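Local coordinates for nitroreductase family protein (Sphingopyxis sp., PDB 7DP1) that binds FMN and uses NADPH to reduce nitro groups, probably including those of dinitroaniline herbicides, as a nitroreductase of the FMN-dependent family, at residues A72-G77 and A179-T184; D97-G102 and L222-D227. The protein carries 1 engineered substitution. All blocks are in the same frame, centred on the assembly; numbering follows the deposited sequence.

Interaction 1: residues A72-G77 and A179-T184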
loop_
_atom_site.group_PDB
_atom_site.type_symbol
_atom_site.label_atom_id
_atom_site.label_comp_id
_atom_site.label_asym_id
_atom_site.label_seq_id
_atom_site.Cartn_x
_atom_site.Cartn_y
_atom_site.Cartn_z
ATOM N N ALA A 72 -13.439 -12.680 24.256
ATOM C CA ALA A 72 -13.569 -12.278 25.658
ATOM C C ALA A 72 -13.676 -10.761 25.798
ATOM O O ALA A 72 -14.412 -10.275 26.645
ATOM C CB ALA A 72 -12.398 -12.804 26.473
ATOM N N ARG A 73 -12.917 -10.021 24.990
ATOM C CA ARG A 73 -13.016 -8.573 24.982
ATOM C C ARG A 73 -14.358 -8.184 24.398
ATOM O O ARG A 73 -15.021 -7.265 24.889
ATOM C CB ARG A 73 -11.882 -7.937 24.156
ATOM C CG ARG A 73 -10.478 -8.252 24.646
ATOM C CD ARG A 73 -10.305 -7.853 26.101
ATOM N NE ARG A 73 -10.278 -6.398 26.267
ATOM C CZ ARG A 73 -9.976 -5.786 27.409
ATOM N NH1 ARG A 73 -9.952 -4.463 27.465
ATOM N NH2 ARG A 73 -9.694 -6.496 28.495
ATOM N N ILE A 74 -14.778 -8.914 23.368
ATOM C CA ILE A 74 -15.947 -8.501 22.597
ATOM C C ILE A 74 -17.205 -8.465 23.458
ATOM O O ILE A 74 -17.999 -7.545 23.340
ATOM C CB ILE A 74 -16.182 -9.411 21.380
ATOM C CG1 ILE A 74 -15.162 -9.105 20.299
ATOM C CG2 ILE A 74 -17.563 -9.191 20.786
ATOM C CD1 ILE A 74 -15.363 -9.909 19.061
ATOM N N VAL A 75 -17.377 -9.447 24.332
ATOM C CA VAL A 75 -18.562 -9.459 25.185
ATOM C C VAL A 75 -18.492 -8.370 26.248
ATOM O O VAL A 75 -19.472 -8.121 26.962
ATOM C CB VAL A 75 -18.772 -10.829 25.857
ATOM C CG1 VAL A 75 -19.119 -11.882 24.810
ATOM C CG2 VAL A 75 -17.544 -11.233 26.686
ATOM N N MET A 76 -17.330 -7.736 26.387
ATOM C CA MET A 76 -17.196 -6.623 27.325
ATOM C C MET A 76 -17.873 -5.382 26.769
ATOM O O MET A 76 -17.918 -4.339 27.421
ATOM C CB MET A 76 -15.728 -6.319 27.631
ATOM C CG MET A 76 -14.993 -7.418 28.386
ATOM S SD MET A 76 -13.302 -6.969 28.846
ATOM C CE MET A 76 -12.683 -8.528 29.483
ATOM N N GLY A 77 -18.404 -5.507 25.560
ATOM C CA GLY A 77 -19.051 -4.398 24.889
ATOM C C GLY A 77 -18.012 -3.372 24.502
ATOM O O GLY A 77 -16.871 -3.719 24.172
ATOM N N ALA A 179 -7.438 -4.400 14.813
ATOM C CA ALA A 179 -6.789 -3.277 15.472
ATOM C C ALA A 179 -7.669 -2.685 16.577
ATOM O O ALA A 179 -7.180 -1.932 17.414
ATOM C CB ALA A 179 -6.403 -2.189 14.433
ATOM N N MET A 180 -8.957 -3.030 16.586
ATOM C CA MET A 180 -9.858 -2.684 17.703
ATOM C C MET A 180 -9.461 -3.313 19.032
ATOM O O MET A 180 -9.895 -2.857 20.086
ATOM C CB MET A 180 -11.301 -3.074 17.382
ATOM C CG MET A 180 -11.969 -2.164 16.360
ATOM S SD MET A 180 -12.452 -0.596 17.120
ATOM C CE MET A 180 -10.986 0.406 16.873
ATOM N N TYR A 181 -8.677 -4.384 18.977
ATOM C CA TYR A 181 -8.233 -5.073 20.194
ATOM C C TYR A 181 -6.747 -5.367 20.085
ATOM O O TYR A 181 -6.314 -6.463 20.445
ATOM C CB TYR A 181 -8.994 -6.387 20.423
ATOM C CG TYR A 181 -10.481 -6.224 20.425
ATOM C CD1 TYR A 181 -11.143 -5.757 21.558
ATOM C CD2 TYR A 181 -11.229 -6.506 19.288
ATOM C CE1 TYR A 181 -12.501 -5.585 21.565
ATOM C CE2 TYR A 181 -12.600 -6.339 19.288
ATOM C CZ TYR A 181 -13.230 -5.875 20.429
ATOM O OH TYR A 181 -14.595 -5.703 20.443
ATOM N N GLY A 182 -5.988 -4.392 19.587
ATOM C CA GLY A 182 -4.575 -4.566 19.302
ATOM C C GLY A 182 -3.779 -5.189 20.440
ATOM O O GLY A 182 -3.045 -6.160 20.232
ATOM N N ALA A 183 -3.945 -4.643 21.642
ATOM C CA ALA A 183 -3.178 -5.083 22.808
ATOM C C ALA A 183 -3.396 -6.557 23.104
ATOM O O ALA A 183 -2.449 -7.275 23.406
ATOM C CB ALA A 183 -3.535 -4.248 24.034
ATOM N N THR A 184 -4.648 -6.999 23.026
ATOM C CA THR A 184 -4.974 -8.408 23.228
ATOM C C THR A 184 -4.325 -9.276 22.151
ATOM O O THR A 184 -3.690 -10.276 22.450
ATOM C CB THR A 184 -6.486 -8.662 23.199
ATOM O OG1 THR A 184 -7.096 -8.041 24.330
ATOM C CG2 THR A 184 -6.770 -10.162 23.232
HETATM O O HOH W 1 -15.356 -5.247 23.091
#
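Apolar packing of the Tyr181 ring against Arg73 and Ile74 makes up most of this contact, which buries 209 Å² in all. Arg73 CB sits 3.5 Å from Tyr181 CD1 and nearly as close to CE1, so the aliphatic root of the arginine, not its guanidinium, meets the ring; the guanidinium and ring planes are 79° apart. Ile74 crosses the ring's phenol end at about a right angle, with CG1 3.8 Å from Tyr181 CZ. CG1 lies beside the backbone N (chi1 -75°), which turns that branch to the tyrosine.

Within the nitroreductase fold, the contact joins the C-terminal end of helix 60-74 to the start of helix 182-189, where Tyr181 holds the N-cap position. Val70, one turn earlier on helix 60-74, also touches the tyrosine.

Polar links are indirect. One water, in the plane of the ring, accepts from Tyr181 OH at 2.8 Å and donates to Arg73 O, bridging the phenol to the backbone at the C-terminal end of helix 60-74. A phenylalanine in place of Tyr181 would probably leave this water without its donor and break the bridge to Arg73 O. Thr184 OG1 lies 3.4 Å from Arg73 CG, a van der Waals approach, while its hydrogen bond goes to Gln82. The Arg73 chain bends beyond CG, and its NE donates to Gly80 O.

Interaction 2: residues D97-G102 and L222-D227; sequences DSRRFG and LDEVID
Arg99 and Glu224 reach past each other in opposite directions and meet only at their ends, across a backbone separation of 12.1 Å between Arg99 CA and Glu224 CA. The arginine chain is extended from CG to NE (chi2 176°), carrying the guanidinium well clear of its helix. Its NH2 comes within 3.3 Å of Glu224 OE2, which lies at the edge of the guanidinium, near its plane. The carboxylate is turned almost perpendicular to that plane, at 81°, so a two-pronged, coplanar pairing is excluded. The salt bridge therefore rests on one weak hydrogen bond, with an N-H...O angle of 137°. Only 64 Å² is buried between the segments, in keeping with a contact at the surface.

A water in the guanidinium plane supplies a second link: it accepts from Arg99 NH2 at 2.9 Å and donates to Glu224 O at 3.1 Å. NH2 thus serves both the side chain and the backbone of Glu224. The stronger direct partner of the arginine is elsewhere, since NH1 bonds to Leu50 O of the second subunit.

On the same helix, Arg100 grips Asp97 side-on: NE and NH2 both donate to OD1, the NH2 bond being 3.0 Å long, with the oxygen close to the guanidinium plane.

Residues 226-227 pair with a parallel strand of the second subunit, extending the sheet across the interface. Such a C-terminal strand exchange is characteristic of dimeric FMN-dependent nitroreductases, and here the Arg99 side chain lies about 8 Å from a bound FMN.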
loop_
_atom_site.group_PDB
_atom_site.type_symbol
_atom_site.label_atom_id
_atom_site.label_comp_id
_atom_site.label_asym_id
_atom_site.label_seq_id
_atom_site.Cartn_x
_atom_site.Cartn_y
_atom_site.Cartn_z
ATOM N N ASP A 97 -17.462 9.306 3.236
ATOM C CA ASP A 97 -18.316 8.586 4.154
ATOM C C ASP A 97 -19.423 7.838 3.399
ATOM O O ASP A 97 -19.801 6.742 3.801
ATOM C CB ASP A 97 -18.907 9.548 5.184
ATOM C CG ASP A 97 -19.464 8.827 6.389
ATOM O OD1 ASP A 97 -18.652 8.244 7.144
ATOM O OD2 ASP A 97 -20.700 8.850 6.586
ATOM N N SER A 98 -19.882 8.371 2.270
ATOM C CA SER A 98 -20.895 7.658 1.490
ATOM C C SER A 98 -20.326 6.388 0.850
ATOM O O SER A 98 -21.032 5.396 0.687
ATOM C CB SER A 98 -21.510 8.574 0.419
ATOM O OG SER A 98 -20.550 9.030 -0.520
ATOM N N ARG A 99 -19.026 6.389 0.569
ATOM C CA ARG A 99 -18.389 5.246 -0.078
ATOM C C ARG A 99 -18.470 3.967 0.758
ATOM O O ARG A 99 -18.827 2.908 0.238
ATOM C CB ARG A 99 -16.925 5.578 -0.391
ATOM C CG ARG A 99 -16.770 6.736 -1.376
ATOM C CD ARG A 99 -15.302 7.119 -1.611
ATOM N NE ARG A 99 -15.191 8.308 -2.463
ATOM C CZ ARG A 99 -14.059 8.773 -2.993
ATOM N NH1 ARG A 99 -12.898 8.166 -2.759
ATOM N NH2 ARG A 99 -14.090 9.870 -3.741
ATOM N N ARG A 100 -18.175 4.060 2.053
ATOM C CA ARG A 100 -18.186 2.862 2.893
ATOM C C ARG A 100 -19.571 2.294 3.162
ATOM O O ARG A 100 -19.733 1.083 3.307
ATOM C CB ARG A 100 -17.468 3.118 4.226
ATOM C CG ARG A 100 -17.840 4.365 4.996
ATOM C CD ARG A 100 -17.121 4.304 6.346
ATOM N NE ARG A 100 -17.511 5.384 7.244
ATOM C CZ ARG A 100 -17.275 5.395 8.552
ATOM N NH1 ARG A 100 -16.654 4.376 9.127
ATOM N NH2 ARG A 100 -17.670 6.427 9.288
ATOM N N PHE A 101 -20.574 3.155 3.251
ATOM C CA PHE A 101 -21.914 2.656 3.503
ATOM C C PHE A 101 -22.508 2.058 2.236
ATOM O O PHE A 101 -23.295 1.115 2.301
ATOM C CB PHE A 101 -22.777 3.765 4.081
ATOM C CG PHE A 101 -22.327 4.200 5.438
ATOM C CD1 PHE A 101 -22.426 3.341 6.516
ATOM C CD2 PHE A 101 -21.760 5.447 5.631
ATOM C CE1 PHE A 101 -21.990 3.726 7.761
ATOM C CE2 PHE A 101 -21.321 5.838 6.878
ATOM C CZ PHE A 101 -21.444 4.982 7.944
ATOM N N GLY A 102 -22.094 2.587 1.087
ATOM C CA GLY A 102 -22.496 2.046 -0.199
ATOM C C GLY A 102 -21.993 0.629 -0.425
ATOM O O GLY A 102 -22.715 -0.213 -0.958
ATOM N N LEU A 222 -12.825 7.606 -12.471
ATOM C CA LEU A 222 -11.528 8.265 -12.453
ATOM C C LEU A 222 -11.657 9.767 -12.307
ATOM O O LEU A 222 -10.729 10.432 -11.851
ATOM C CB LEU A 222 -10.742 7.920 -13.713
ATOM C CG LEU A 222 -9.847 6.690 -13.578
ATOM C CD1 LEU A 222 -10.612 5.414 -13.306
ATOM C CD2 LEU A 222 -8.949 6.572 -14.806
ATOM N N ASP A 223 -12.833 10.272 -12.664
ATOM C CA ASP A 223 -13.200 11.677 -12.557
ATOM C C ASP A 223 -12.950 12.240 -11.161
ATOM O O ASP A 223 -12.630 13.422 -11.008
ATOM C CB ASP A 223 -14.683 11.824 -12.898
ATOM C CG ASP A 223 -15.172 10.723 -13.829
ATOM O OD1 ASP A 223 -14.904 10.802 -15.038
ATOM O OD2 ASP A 223 -15.791 9.753 -13.345
ATOM N N GLU A 224 -13.134 11.387 -10.152
ATOM C CA GLU A 224 -12.960 11.762 -8.754
ATOM C C GLU A 224 -11.573 11.459 -8.232
ATOM O O GLU A 224 -11.286 11.730 -7.069
ATOM C CB GLU A 224 -13.973 11.037 -7.862
ATOM C CG GLU A 224 -15.429 11.411 -8.092
ATOM C CD GLU A 224 -16.340 10.857 -7.011
ATOM O OE1 GLU A 224 -17.176 9.981 -7.322
ATOM O OE2 GLU A 224 -16.207 11.283 -5.844
ATOM N N VAL A 225 -10.710 10.920 -9.088
ATOM C CA VAL A 225 -9.420 10.408 -8.645
ATOM C C VAL A 225 -8.244 11.117 -9.291
ATOM O O VAL A 225 -7.274 11.483 -8.618
ATOM C CB VAL A 225 -9.251 8.894 -8.968
ATOM C CG1 VAL A 225 -7.966 8.377 -8.383
ATOM C CG2 VAL A 225 -10.437 8.065 -8.483
ATOM N N ILE A 226 -8.334 11.296 -10.603
ATOM C CA ILE A 226 -7.192 11.745 -11.382
ATOM C C ILE A 226 -7.360 13.139 -11.994
ATOM O O ILE A 226 -8.355 13.424 -12.645
ATOM C CB ILE A 226 -6.908 10.753 -12.519
ATOM C CG1 ILE A 226 -6.909 9.316 -11.993
ATOM C CG2 ILE A 226 -5.575 11.067 -13.163
ATOM C CD1 ILE A 226 -5.721 8.984 -11.130
ATOM N N ASP A 227 -6.362 13.993 -11.802
ATOM C CA ASP A 227 -6.304 15.286 -12.486
ATOM C C ASP A 227 -5.146 15.278 -13.474
ATOM O O ASP A 227 -4.037 14.878 -13.129
ATOM C CB ASP A 227 -6.145 16.421 -11.482
ATOM C CG ASP A 227 -6.180 17.769 -12.130
ATOM O OD1 ASP A 227 -7.006 17.971 -13.044
ATOM O OD2 ASP A 227 -5.373 18.629 -11.734
HETATM O O HOH W 2 -11.328 9.929 -4.488
#

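Overall arrangement
From the N terminus, the chain passes helices 11-17 and 31-41 and strand 54-59 before helix 60-74 and the turn after it supply one side of interaction 1; helix 96-109 then supplies one side of interaction 2. Strand 136-143, helix 148-167 and strand 171-175 come next, before residues 179-184 close the first loop over 101 residues. Strand 195-204 follows, and residues 222-227 close the second loop over 119 residues. The segments alternate, so the loops cross rather than nest. The centres of the two interactions lie 31 Å apart and their nearest atoms about 10 Å apart. Interaction 1 ties two helices within one subunit; interaction 2 ties a helix to the C-terminal tail at the dimer interface.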